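Local coordinates for cytochrome c552 (Thermochromatium tepidum, PDB 5ZE8), which carries five covalently bound c-type hemes and probably transfers electrons at low potential in a purple sulfur photosynthetic bacterium, at residues 127-139 with 149-161. Numbering follows the deposited sequence.
With HEC (heme c), chain D.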
ATOM      1  N   CYS A 127       9.329  -1.500  14.121  1.00  9.28           N
ATOM      2  CA  CYS A 127       9.569  -0.202  14.767  1.00  8.93           C
ATOM      3  C   CYS A 127      10.894   0.351  14.425  1.00 10.26           C
ATOM      4  O   CYS A 127      10.994   1.501  13.994  1.00 10.32           O
ATOM      5  CB  CYS A 127       9.411  -0.246  16.307  1.00 10.23           C
ATOM      6  SG  CYS A 127       8.089  -1.306  16.963  1.00 10.76           S
ATOM      7  N   VAL A 128      11.954  -0.430  14.616  1.00  9.13           N
ATOM      8  CA  VAL A 128      13.278   0.095  14.395  1.00 10.40           C
ATOM      9  C   VAL A 128      13.626   0.273  12.896  1.00 10.89           C
ATOM     10  O   VAL A 128      14.456   1.143  12.573  1.00 11.75           O
ATOM     11  CB  VAL A 128      14.378  -0.705  15.137  1.00  9.48           C
ATOM     12  CG1 VAL A 128      14.108  -0.672  16.625  1.00 10.11           C
ATOM     13  CG2 VAL A 128      14.439  -2.083  14.586  1.00 10.42           C
ATOM     14  N   ALA A 129      12.979  -0.485  12.009  1.00 10.07           N
ATOM     15  CA  ALA A 129      13.211  -0.249  10.577  1.00 10.06           C
ATOM     16  C   ALA A 129      12.786   1.125  10.203  1.00 11.50           C
ATOM     17  O   ALA A 129      13.542   1.828   9.567  1.00 12.54           O
ATOM     18  CB  ALA A 129      12.520  -1.287   9.726  1.00 10.55           C
ATOM     19  N   CYS A 130      11.599   1.528  10.598  1.00  9.73           N
ATOM     20  CA  CYS A 130      11.196   2.872  10.252  1.00 10.06           C
ATOM     21  C   CYS A 130      11.923   3.910  11.111  1.00 10.30           C
ATOM     22  O   CYS A 130      12.283   4.991  10.590  1.00 10.97           O
ATOM     23  CB  CYS A 130       9.715   3.051  10.486  1.00 10.23           C
ATOM     24  SG  CYS A 130       8.758   2.454   9.094  1.00 10.88           S
ATOM     25  N   HIS A 131      12.098   3.625  12.403  1.00 10.70           N
ATOM     26  CA  HIS A 131      12.630   4.632  13.298  1.00 10.30           C
ATOM     27  C   HIS A 131      14.150   4.773  13.307  1.00 11.22           C
ATOM     28  O   HIS A 131      14.676   5.530  14.101  1.00 11.80           O
ATOM     29  CB  HIS A 131      12.049   4.521  14.753  1.00 10.13           C
ATOM     30  CG  HIS A 131      10.627   4.960  14.832  1.00  8.92           C
ATOM     31  ND1 HIS A 131      10.288   6.316  14.940  1.00  9.96           N
ATOM     32  CD2 HIS A 131       9.443   4.265  14.766  1.00  9.76           C
ATOM     33  CE1 HIS A 131       8.954   6.385  14.920  1.00 10.25           C
ATOM     34  NE2 HIS A 131       8.421   5.179  14.841  1.00 10.38           N
ATOM     35  N   THR A 132      14.822   4.090  12.385  1.00 10.66           N
ATOM     36  CA  THR A 132      16.297   4.330  12.191  1.00 11.10           C
ATOM     37  C   THR A 132      16.581   5.018  10.835  1.00 12.19           C
ATOM     38  O   THR A 132      17.745   5.189  10.482  1.00 12.88           O
ATOM     39  CB  THR A 132      17.163   3.081  12.467  1.00 12.03           C
ATOM     40  OG1 THR A 132      16.769   2.000  11.676  1.00 13.14           O
ATOM     41  CG2 THR A 132      17.111   2.717  13.956  1.00 11.79           C
ATOM     42  N   LEU A 133      15.551   5.301  10.032  1.00 11.89           N
ATOM     43  CA  LEU A 133      15.741   6.048   8.761  1.00 11.87           C
ATOM     44  C   LEU A 133      16.082   7.463   9.161  1.00 12.26           C
ATOM     45  O   LEU A 133      15.359   8.084   9.907  1.00 11.85           O
ATOM     46  CB  LEU A 133      14.451   6.053   7.986  1.00 12.33           C
ATOM     47  CG  LEU A 133      13.921   4.691   7.539  1.00 12.51           C
ATOM     48  CD1 LEU A 133      12.575   4.916   6.866  1.00 13.61           C
ATOM     49  CD2 LEU A 133      14.898   3.871   6.722  1.00 12.95           C
ATOM     50  N   LYS A 134      17.229   7.985   8.689  1.00 12.56           N
ATOM     51  CA  LYS A 134      17.695   9.307   9.109  1.00 14.30           C
ATOM     52  C   LYS A 134      17.546  10.409   8.058  1.00 14.38           C
ATOM     53  O   LYS A 134      16.936  11.430   8.338  1.00 16.98           O
ATOM     54  CB  LYS A 134      19.092   9.262   9.645  1.00 16.18           C
ATOM     55  CG  LYS A 134      19.525  10.582  10.227  1.00 17.60           C
ATOM     56  CD  LYS A 134      20.916  10.459  10.788  1.00 21.95           C
ATOM     57  CE  LYS A 134      21.354  11.775  11.358  1.00 24.75           C
ATOM     58  NZ  LYS A 134      22.763  11.570  11.794  1.00 31.12           N
ATOM     59  N   THR A 135      18.035  10.152   6.855  1.00 14.50           N
ATOM     60  CA  THR A 135      18.016  11.212   5.812  1.00 15.61           C
ATOM     61  C   THR A 135      17.625  10.568   4.501  1.00 15.60           C
ATOM     62  O   THR A 135      18.290   9.639   4.052  1.00 15.10           O
ATOM     63  CB  THR A 135      19.393  11.834   5.681  1.00 15.80           C
ATOM     64  OG1 THR A 135      19.864  12.300   6.969  1.00 17.15           O
ATOM     65  CG2 THR A 135      19.409  12.951   4.667  1.00 19.46           C
ATOM     66  N   TYR A 136      16.581  11.072   3.910  1.00 14.55           N
ATOM     67  CA  TYR A 136      16.129  10.569   2.631  1.00 15.05           C
ATOM     68  C   TYR A 136      16.904  11.178   1.460  1.00 15.14           C
ATOM     69  O   TYR A 136      16.902  12.392   1.277  1.00 16.14           O
ATOM     70  CB  TYR A 136      14.690  10.842   2.435  1.00 14.08           C
ATOM     71  CG  TYR A 136      14.061  10.302   1.142  1.00 14.90           C
ATOM     72  CD1 TYR A 136      14.244   9.032   0.746  1.00 15.04           C
ATOM     73  CD2 TYR A 136      13.322  11.135   0.305  1.00 15.38           C
ATOM     74  CE1 TYR A 136      13.682   8.544  -0.414  1.00 14.97           C
ATOM     75  CE2 TYR A 136      12.756  10.657  -0.873  1.00 17.88           C
ATOM     76  CZ  TYR A 136      12.949   9.329  -1.227  1.00 18.91           C
ATOM     77  OH  TYR A 136      12.423   8.892  -2.436  1.00 20.49           O
ATOM     78  N   ASN A 137      17.579  10.315   0.721  1.00 12.92           N
ATOM     79  CA  ASN A 137      18.478  10.713  -0.438  1.00 14.63           C
ATOM     80  C   ASN A 137      17.795  10.697  -1.796  1.00 15.26           C
ATOM     81  O   ASN A 137      18.414  11.111  -2.765  1.00 19.40           O
ATOM     82  CB  ASN A 137      19.729   9.894  -0.448  1.00 14.87           C
ATOM     83  CG  ASN A 137      20.527  10.113   0.813  1.00 16.53           C
ATOM     84  OD1 ASN A 137      20.699  11.259   1.236  1.00 20.78           O
ATOM     85  ND2 ASN A 137      20.970   9.041   1.428  1.00 17.74           N
ATOM     86  N   GLY A 138      16.580  10.194  -1.875  1.00 13.94           N
ATOM     87  CA  GLY A 138      15.870   9.934  -3.083  1.00 14.36           C
ATOM     88  C   GLY A 138      16.174   8.579  -3.638  1.00 16.20           C
ATOM     89  O   GLY A 138      17.192   7.937  -3.337  1.00 16.67           O
ATOM     90  N   ILE A 139      15.266   8.084  -4.457  1.00 15.92           N
ATOM     91  CA  ILE A 139      15.456   6.792  -5.049  1.00 16.85           C
ATOM     92  C   ILE A 139      16.423   6.724  -6.223  1.00 18.30           C
ATOM     93  O   ILE A 139      16.842   5.634  -6.594  1.00 25.73           O
ATOM     94  CB  ILE A 139      14.102   6.080  -5.353  1.00 19.72           C
ATOM     95  CG1 ILE A 139      13.266   6.863  -6.289  1.00 23.45           C
ATOM     96  CG2 ILE A 139      13.346   5.802  -4.009  1.00 19.28           C
ATOM     97  CD1 ILE A 139      12.156   6.081  -6.934  1.00 26.28           C
ATOM     98  N   GLY A 149      14.036   1.367  -0.990  1.00 11.55           N
ATOM     99  CA  GLY A 149      13.812   1.033   0.386  1.00 11.33           C
ATOM    100  C   GLY A 149      14.881   1.561   1.272  1.00 11.45           C
ATOM    101  O   GLY A 149      15.232   2.737   1.129  1.00 11.52           O
ATOM    102  N   ILE A 150      15.492   0.781   2.136  1.00 12.38           N
ATOM    103  CA  ILE A 150      16.490   1.298   3.020  1.00 14.62           C
ATOM    104  C   ILE A 150      17.724   1.874   2.276  1.00 13.56           C
ATOM    105  O   ILE A 150      18.413   2.722   2.830  1.00 14.20           O
ATOM    106  CB  ILE A 150      17.066   0.242   4.033  1.00 16.90           C
ATOM    107  CG1 ILE A 150      17.611  -1.034   3.335  1.00 17.71           C
ATOM    108  CG2 ILE A 150      16.032  -0.079   5.068  1.00 18.05           C
ATOM    109  CD1 ILE A 150      18.559  -1.902   4.220  1.00 19.73           C
ATOM    110  N   LYS A 151      17.921   1.493   0.999  1.00 12.41           N
ATOM    111  CA  LYS A 151      19.048   1.992   0.252  1.00 13.10           C
ATOM    112  C   LYS A 151      18.872   3.442  -0.219  1.00 12.69           C
ATOM    113  O   LYS A 151      19.870   4.112  -0.564  1.00 14.41           O
ATOM    114  CB  LYS A 151      19.317   1.100  -0.927  1.00 14.03           C
ATOM    115  CG  LYS A 151      19.644  -0.347  -0.591  1.00 16.73           C
ATOM    116  CD  LYS A 151      20.794  -0.481   0.401  1.00 20.95           C
ATOM    117  CE  LYS A 151      21.030  -1.960   0.706  1.00 23.77           C
ATOM    118  NZ  LYS A 151      22.320  -2.060   1.481  1.00 26.37           N
ATOM    119  N   ALA A 152      17.648   3.990  -0.108  1.00 12.12           N
ATOM    120  CA  ALA A 152      17.350   5.370  -0.415  1.00 12.25           C
ATOM    121  C   ALA A 152      17.635   6.310   0.751  1.00 11.56           C
ATOM    122  O   ALA A 152      17.417   7.525   0.615  1.00 12.81           O
ATOM    123  CB  ALA A 152      15.926   5.550  -0.894  1.00 12.69           C
ATOM    124  N   TYR A 153      18.113   5.787   1.884  1.00 11.55           N
ATOM    125  CA  TYR A 153      18.343   6.572   3.056  1.00 11.65           C
ATOM    126  C   TYR A 153      19.750   6.439   3.641  1.00 12.86           C
ATOM    127  O   TYR A 153      20.354   5.381   3.564  1.00 14.68           O
ATOM    128  CB  TYR A 153      17.401   6.055   4.217  1.00 11.66           C
ATOM    129  CG  TYR A 153      15.931   6.267   3.887  1.00 11.32           C
ATOM    130  CD1 TYR A 153      15.277   7.428   4.276  1.00 12.39           C
ATOM    131  CD2 TYR A 153      15.186   5.310   3.275  1.00 10.50           C
ATOM    132  CE1 TYR A 153      13.918   7.642   4.025  1.00 11.55           C
ATOM    133  CE2 TYR A 153      13.848   5.503   2.969  1.00 12.51           C
ATOM    134  CZ  TYR A 153      13.239   6.673   3.319  1.00 10.81           C
ATOM    135  OH  TYR A 153      11.884   6.880   3.024  1.00 12.49           O
ATOM    136  N   ASP A 154      20.193   7.462   4.368  1.00 14.54           N
ATOM    137  CA  ASP A 154      21.238   7.296   5.351  1.00 15.77           C
ATOM    138  C   ASP A 154      20.513   6.759   6.585  1.00 12.85           C
ATOM    139  O   ASP A 154      19.445   7.298   6.976  1.00 15.63           O
ATOM    140  CB  ASP A 154      21.877   8.611   5.765  1.00 18.26           C
ATOM    141  CG  ASP A 154      22.620   9.321   4.647  1.00 22.20           C
ATOM    142  OD1 ASP A 154      22.997   8.674   3.654  1.00 23.20           O
ATOM    143  OD2 ASP A 154      22.883  10.547   4.862  1.00 24.36           O
ATOM    144  N   LEU A 155      21.124   5.739   7.173  1.00 15.20           N
ATOM    145  CA  LEU A 155      20.546   5.106   8.366  1.00 15.52           C
ATOM    146  C   LEU A 155      21.259   5.572   9.626  1.00 17.48           C
ATOM    147  O   LEU A 155      22.449   5.926   9.543  1.00 20.20           O
ATOM    148  CB  LEU A 155      20.629   3.594   8.223  1.00 15.48           C
ATOM    149  CG  LEU A 155      20.040   3.058   6.928  1.00 17.16           C
ATOM    150  CD1 LEU A 155      20.299   1.571   6.832  1.00 19.68           C
ATOM    151  CD2 LEU A 155      18.549   3.349   6.712  1.00 16.51           C
ATOM    152  N   SER A 156      20.609   5.466  10.790  1.00 15.12           N
ATOM    153  CA  SER A 156      21.196   5.922  12.043  1.00 15.06           C
ATOM    154  C   SER A 156      21.320   4.694  12.963  1.00 15.90           C
ATOM    155  O   SER A 156      20.543   3.696  12.813  1.00 16.32           O
ATOM    156  CB  SER A 156      20.296   6.936  12.706  1.00 15.59           C
ATOM    157  OG  SER A 156      20.938   7.413  13.904  1.00 15.81           O
ATOM    158  N   ASP A 157      22.289   4.718  13.860  1.00 16.66           N
ATOM    159  CA  ASP A 157      22.272   3.825  14.977  1.00 17.63           C
ATOM    160  C   ASP A 157      21.460   4.315  16.191  1.00 16.64           C
ATOM    161  O   ASP A 157      21.458   3.643  17.235  1.00 18.55           O
ATOM    162  CB  ASP A 157      23.718   3.496  15.343  1.00 21.86           C
ATOM    163  CG  ASP A 157      24.447   4.696  15.918  1.00 26.76           C
ATOM    164  OD1 ASP A 157      23.876   5.804  15.896  1.00 29.47           O
ATOM    165  OD2 ASP A 157      25.602   4.534  16.397  1.00 36.72           O
ATOM    166  N   ARG A 158      20.719   5.426  16.031  1.00 16.58           N
ATOM    167  CA  ARG A 158      19.884   6.024  17.063  1.00 16.46           C
ATOM    168  C   ARG A 158      18.473   6.061  16.472  1.00 13.89           C
ATOM    169  O   ARG A 158      18.264   6.200  15.264  1.00 14.40           O
ATOM    170  CB  ARG A 158      20.271   7.459  17.417  1.00 18.79           C
ATOM    171  CG  ARG A 158      21.655   7.488  18.042  1.00 23.23           C
ATOM    172  CD  ARG A 158      22.266   8.848  18.108  1.00 29.47           C
ATOM    173  NE  ARG A 158      23.327   8.845  19.123  1.00 31.95           N
ATOM    174  CZ  ARG A 158      23.923   9.938  19.603  1.00 40.26           C
ATOM    175  NH1 ARG A 158      23.655  11.138  19.105  1.00 41.65           N
ATOM    176  NH2 ARG A 158      24.818   9.818  20.587  1.00 42.90           N
ATOM    177  N   LEU A 159      17.519   5.908  17.334  1.00 13.42           N
ATOM    178  CA  LEU A 159      16.148   6.097  16.997  1.00 12.70           C
ATOM    179  C   LEU A 159      15.904   7.532  16.639  1.00 12.61           C
ATOM    180  O   LEU A 159      16.526   8.481  17.163  1.00 13.90           O
ATOM    181  CB  LEU A 159      15.270   5.740  18.196  1.00 13.73           C
ATOM    182  CG  LEU A 159      15.214   4.296  18.645  1.00 13.48           C
ATOM    183  CD1 LEU A 159      14.292   4.085  19.819  1.00 15.60           C
ATOM    184  CD2 LEU A 159      14.733   3.437  17.528  1.00 16.43           C
ATOM    185  N   GLN A 160      14.978   7.698  15.719  1.00 11.65           N
ATOM    186  CA  GLN A 160      14.602   9.001  15.121  1.00 12.31           C
ATOM    187  C   GLN A 160      13.173   9.285  15.467  1.00 13.42           C
ATOM    188  O   GLN A 160      12.299   8.427  15.282  1.00 13.40           O
ATOM    189  CB  GLN A 160      14.807   8.990  13.615  1.00 12.43           C
ATOM    190  CG  GLN A 160      16.172   8.559  13.162  1.00 11.98           C
ATOM    191  CD  GLN A 160      17.293   9.600  13.486  1.00 13.79           C
ATOM    192  OE1 GLN A 160      17.171  10.808  13.183  1.00 14.28           O
ATOM    193  NE2 GLN A 160      18.375   9.141  14.179  1.00 14.85           N
ATOM    194  N   ALA A 161      12.904  10.486  15.996  1.00 14.14           N
ATOM    195  CA  ALA A 161      11.560  10.827  16.474  1.00 14.39           C
ATOM    196  C   ALA A 161      11.095  12.180  16.020  1.00 13.76           C
ATOM    197  O   ALA A 161      11.906  13.012  15.779  1.00 13.93           O
ATOM    198  CB  ALA A 161      11.580  10.811  17.973  1.00 16.28           C
TER
HETATM  199 FE   HEC D 503       6.385   4.910  14.754  1.00 10.05          FE
HETATM  200  CHA HEC D 503       5.648   8.250  15.391  1.00 10.39           C
HETATM  201  CHB HEC D 503       6.676   4.335  18.065  1.00 10.16           C
HETATM  202  CHC HEC D 503       6.479   1.471  14.135  1.00  9.28           C
HETATM  203  CHD HEC D 503       6.750   5.573  11.464  1.00  8.52           C
HETATM  204  NA  HEC D 503       6.186   6.036  16.376  1.00  9.78           N
HETATM  205  C1A HEC D 503       5.858   7.363  16.450  1.00 10.97           C
HETATM  206  C2A HEC D 503       5.691   7.739  17.825  1.00 10.23           C
HETATM  207  C3A HEC D 503       6.007   6.624  18.597  1.00 10.78           C
HETATM  208  C4A HEC D 503       6.301   5.600  17.682  1.00 10.10           C
HETATM  209  CMA HEC D 503       6.003   6.450  20.117  1.00 11.45           C
HETATM  210  CAA HEC D 503       5.181   9.124  18.279  1.00 12.00           C
HETATM  211  CBA HEC D 503       3.653   8.997  18.330  1.00 13.61           C
HETATM  212  CGA HEC D 503       3.012  10.290  18.797  1.00 19.47           C
HETATM  213  O1A HEC D 503       3.508  10.932  19.766  1.00 17.18           O
HETATM  214  O2A HEC D 503       1.907  10.618  18.335  1.00 21.56           O
HETATM  215  NB  HEC D 503       6.561   3.213  15.873  1.00  9.15           N
HETATM  216  C1B HEC D 503       6.708   3.247  17.189  1.00  9.74           C
HETATM  217  C2B HEC D 503       6.801   1.874  17.653  1.00 10.37           C
HETATM  218  C3B HEC D 503       6.696   1.054  16.585  1.00  9.37           C
HETATM  219  C4B HEC D 503       6.590   1.919  15.436  1.00  9.93           C
HETATM  220  CMB HEC D 503       6.886   1.467  19.107  1.00 10.73           C
HETATM  221  CAB HEC D 503       6.560  -0.399  16.456  1.00  9.41           C
HETATM  222  CBB HEC D 503       5.551  -1.024  17.200  1.00 10.42           C
HETATM  223  NC  HEC D 503       6.576   3.765  13.130  1.00  8.59           N
HETATM  224  C1C HEC D 503       6.547   2.378  13.031  1.00  9.77           C
HETATM  225  C2C HEC D 503       6.657   1.968  11.685  1.00  8.90           C
HETATM  226  C3C HEC D 503       6.827   3.103  10.901  1.00  9.42           C
HETATM  227  C4C HEC D 503       6.728   4.227  11.825  1.00  8.71           C
HETATM  228  CMC HEC D 503       6.757   0.518  11.262  1.00  9.06           C
HETATM  229  CAC HEC D 503       6.993   3.177   9.414  1.00  8.90           C
HETATM  230  CBC HEC D 503       6.072   2.490   8.546  1.00  8.63           C
HETATM  231  ND  HEC D 503       6.229   6.529  13.681  1.00  9.29           N
HETATM  232  C1D HEC D 503       6.439   6.617  12.317  1.00  9.21           C
HETATM  233  C2D HEC D 503       6.239   8.007  11.815  1.00 10.51           C
HETATM  234  C3D HEC D 503       5.932   8.734  12.914  1.00 10.41           C
HETATM  235  C4D HEC D 503       5.915   7.826  14.092  1.00 10.04           C
HETATM  236  CMD HEC D 503       6.494   8.506  10.432  1.00  8.63           C
HETATM  237  CAD HEC D 503       5.658  10.208  12.936  1.00 11.03           C
HETATM  238  CBD HEC D 503       4.197  10.508  12.577  1.00 12.53           C
HETATM  239  CGD HEC D 503       4.040  11.975  12.200  1.00 15.55           C
HETATM  240  O1D HEC D 503       3.662  12.315  11.071  1.00 16.36           O
HETATM  241  O2D HEC D 503       4.189  12.813  13.071  1.00 19.92           O
HETATM  242  O   HOH W   1      22.602   9.513  13.705  1.00 26.96           O
HETATM  243  O   HOH W   2      22.594  11.722   7.180  1.00 27.12           O
HETATM  244  O   HOH W   3      21.102   6.566  -0.095  1.00 22.22           O
HETATM  245  O   HOH W   4      22.671  12.177   2.775  1.00 32.42           O
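His131 of the CXXCH heme-binding motif is held by two bonds to the backbone of Gln160. Its ring ND1 donates to Gln160 O at 2.9 Å, almost straight (173°) and in the ring plane, while His131 O accepts from Gln160 N at 2.7 Å. His131 NE2 binds the heme iron at 2.1 Å, with His270 as the other axial ligand; Cys127 and Cys130 hold the porphyrin through thioether bonds. Next along, Thr132 O takes Ser156 N, and buried Thr132 OG1 is bonded to Val128 O and Arg109. Strands 133-136 and 153-155 pair antiparallel. A classic bulge lets Asp154 O accept both Lys134 N (2.9 Å) and Thr135 N (3.2 Å); Asp154 N returns a bond to Thr135 O. Asn137 N bonds to Ala152 O, and Asn137 ND2 reaches Asp154 OD1 from above the carboxylate plane at 3.0 Å. Two waters link Asp154 OD2 to Thr135 OG1 and Asn137 OD1. On the opposite sheet face, the Tyr153 ring has Leu133 CD2 over one side (CH-pi) and, with Tyr136 CG opposite its backbone N (chi1 -177°), Tyr136 CD1 over the other; Tyr153 OH bonds to backbone Asp223 O and Gly227 N. The ND1 bond fixes the imidazole's rotation and should strengthen its donation to iron, probably favouring this heme's ferric state.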